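Local structure of nucleoporin nup120 (Schizosaccharomyces pombe, 4GQ2) at residues A60-S65 and S522-P527. The protein serves as a structural component of the nuclear pore complex, the assembly that carries traffic between nucleus and cytoplasm. Numbering follows the deposited sequence.
Sequences AGVYTS and SINFDP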
loop_
_atom_site.group_PDB
_atom_site.type_symbol
_atom_site.label_atom_id
_atom_site.label_comp_id
_atom_site.label_asym_id
_atom_site.label_seq_id
_atom_site.Cartn_x
_atom_site.Cartn_y
_atom_site.Cartn_z
ATOM N N ALA A 60 8.184 -19.903 -21.030
ATOM C CA ALA A 60 7.690 -20.041 -19.659
ATOM C C ALA A 60 6.544 -21.028 -19.593
ATOM O O ALA A 60 5.867 -21.273 -20.595
ATOM C CB ALA A 60 7.234 -18.687 -19.113
ATOM N N GLY A 61 6.329 -21.580 -18.400
ATOM C CA GLY A 61 5.207 -22.465 -18.139
ATOM C C GLY A 61 5.080 -22.755 -16.659
ATOM O O GLY A 61 5.945 -22.376 -15.871
ATOM N N VAL A 62 3.984 -23.402 -16.271
ATOM C CA VAL A 62 3.854 -23.873 -14.899
ATOM C C VAL A 62 3.520 -25.361 -14.894
ATOM O O VAL A 62 2.677 -25.825 -15.659
ATOM C CB VAL A 62 2.889 -23.029 -13.986
ATOM C CG1 VAL A 62 2.769 -21.577 -14.438
ATOM C CG2 VAL A 62 1.518 -23.665 -13.849
ATOM N N TYR A 63 4.217 -26.089 -14.030
ATOM C CA TYR A 63 4.069 -27.524 -13.888
ATOM C C TYR A 63 3.490 -27.854 -12.523
ATOM O O TYR A 63 3.923 -27.307 -11.504
ATOM C CB TYR A 63 5.433 -28.204 -14.047
ATOM C CG TYR A 63 5.403 -29.692 -13.819
ATOM C CD1 TYR A 63 4.898 -30.552 -14.794
ATOM C CD2 TYR A 63 5.874 -30.245 -12.623
ATOM C CE1 TYR A 63 4.865 -31.923 -14.591
ATOM C CE2 TYR A 63 5.847 -31.614 -12.410
ATOM C CZ TYR A 63 5.339 -32.447 -13.395
ATOM O OH TYR A 63 5.305 -33.808 -13.200
ATOM N N THR A 64 2.526 -28.766 -12.502
ATOM C CA THR A 64 1.933 -29.205 -11.244
ATOM C C THR A 64 2.257 -30.675 -10.935
ATOM O O THR A 64 1.990 -31.562 -11.748
ATOM C CB THR A 64 0.411 -28.910 -11.194
ATOM O OG1 THR A 64 -0.135 -29.382 -9.956
ATOM C CG2 THR A 64 -0.328 -29.555 -12.375
ATOM N N SER A 65 2.864 -30.905 -9.768
ATOM C CA SER A 65 3.179 -32.251 -9.276
ATOM C C SER A 65 1.938 -32.824 -8.600
ATOM O O SER A 65 1.866 -32.918 -7.369
ATOM C CB SER A 65 4.346 -32.213 -8.280
ATOM O OG SER A 65 5.444 -31.465 -8.770
ATOM N N SER A 522 2.739 -18.827 -22.733
ATOM C CA SER A 522 2.048 -20.092 -22.591
ATOM C C SER A 522 0.882 -19.951 -21.637
ATOM O O SER A 522 0.751 -18.926 -20.964
ATOM C CB SER A 522 2.999 -21.164 -22.071
ATOM O OG SER A 522 3.220 -20.998 -20.682
ATOM N N ILE A 523 0.040 -20.988 -21.602
ATOM C CA ILE A 523 -1.013 -21.140 -20.602
ATOM C C ILE A 523 -1.029 -22.588 -20.086
ATOM O O ILE A 523 -0.640 -23.515 -20.806
ATOM C CB ILE A 523 -2.412 -20.711 -21.125
ATOM C CG1 ILE A 523 -2.922 -21.649 -22.231
ATOM C CG2 ILE A 523 -2.411 -19.256 -21.594
ATOM C CD1 ILE A 523 -4.419 -21.550 -22.463
ATOM N N ASN A 524 -1.446 -22.777 -18.834
ATOM C CA ASN A 524 -1.515 -24.109 -18.235
ATOM C C ASN A 524 -2.717 -24.243 -17.333
ATOM O O ASN A 524 -2.890 -23.448 -16.404
ATOM C CB ASN A 524 -0.275 -24.420 -17.393
ATOM C CG ASN A 524 1.004 -24.399 -18.192
ATOM O OD1 ASN A 524 1.730 -23.402 -18.183
ATOM N ND2 ASN A 524 1.299 -25.503 -18.880
ATOM N N PHE A 525 -3.540 -25.254 -17.600
ATOM C CA PHE A 525 -4.620 -25.610 -16.696
ATOM C C PHE A 525 -4.018 -26.433 -15.574
ATOM O O PHE A 525 -3.243 -27.357 -15.816
ATOM C CB PHE A 525 -5.715 -26.399 -17.419
ATOM C CG PHE A 525 -6.873 -26.782 -16.535
ATOM C CD1 PHE A 525 -7.862 -25.851 -16.212
ATOM C CD2 PHE A 525 -6.986 -28.076 -16.033
ATOM C CE1 PHE A 525 -8.934 -26.200 -15.401
ATOM C CE2 PHE A 525 -8.054 -28.429 -15.217
ATOM C CZ PHE A 525 -9.027 -27.490 -14.902
ATOM N N ASP A 526 -4.347 -26.060 -14.344
ATOM C CA ASP A 526 -3.932 -26.809 -13.180
ATOM C C ASP A 526 -5.169 -27.530 -12.675
ATOM O O ASP A 526 -6.123 -26.883 -12.232
ATOM C CB ASP A 526 -3.365 -25.873 -12.111
ATOM C CG ASP A 526 -2.863 -26.613 -10.878
ATOM O OD1 ASP A 526 -2.829 -27.859 -10.875
ATOM O OD2 ASP A 526 -2.489 -25.937 -9.899
ATOM N N PRO A 527 -5.175 -28.872 -12.773
ATOM C CA PRO A 527 -6.309 -29.666 -12.294
ATOM C C PRO A 527 -6.323 -29.794 -10.773
ATOM O O PRO A 527 -7.394 -29.950 -10.180
ATOM C CB PRO A 527 -6.087 -31.033 -12.949
ATOM C CG PRO A 527 -4.614 -31.115 -13.168
ATOM C CD PRO A 527 -4.127 -29.709 -13.390
#
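The hydroxyl of S522 has two partners: its OG donates a 2.7 Å hydrogen bond to O of A60 and is itself bonded by ND2 of N535. OG stands between the backbone N and the carbonyl carbon (chi1 77°) and meets the carbonyl of A60 from above its plane. Serine suits this place because its short arm spans the gap while its oxygen gives one bond and takes another. Two residues on, N524 plays the converse part, accepting a backbone N-H. Its OD1 takes the N-H of V62, with N of V62 3.0 Å away, in a nearly straight bond (166° at the hydrogen), although the donor lies well out of the amide plane. G61 has no side chain, and its CA lies close to OG of S522 and 3.6 Å from OD1 of N524. CG2 of V62 rests 4.0 Å from CB of N524, adding a small apolar patch. An alanine in place of N524 would probably leave the N-H of V62 without this acceptor and open a gap between the strands. Farther along, OG1 of T64 makes a weak bond of 3.2 Å to OD1 of D526, whose other oxygen, OD2, is hydrogen-bonded with ND2 of N529 and OG1 of T73, while the methyl CG2 of T64 packs on CD of P527. Residues 60-64 and 522-525 run nearly parallel (13°), on strands that are outermost in two different sheets of the beta-propeller region; 59-64 is paired by backbone bonds with 73-79, and 520-525 with 532-536. Polar side chains reaching for backbone and side-chain groups thus join two neighbouring sheets, in place of a continuous backbone ladder.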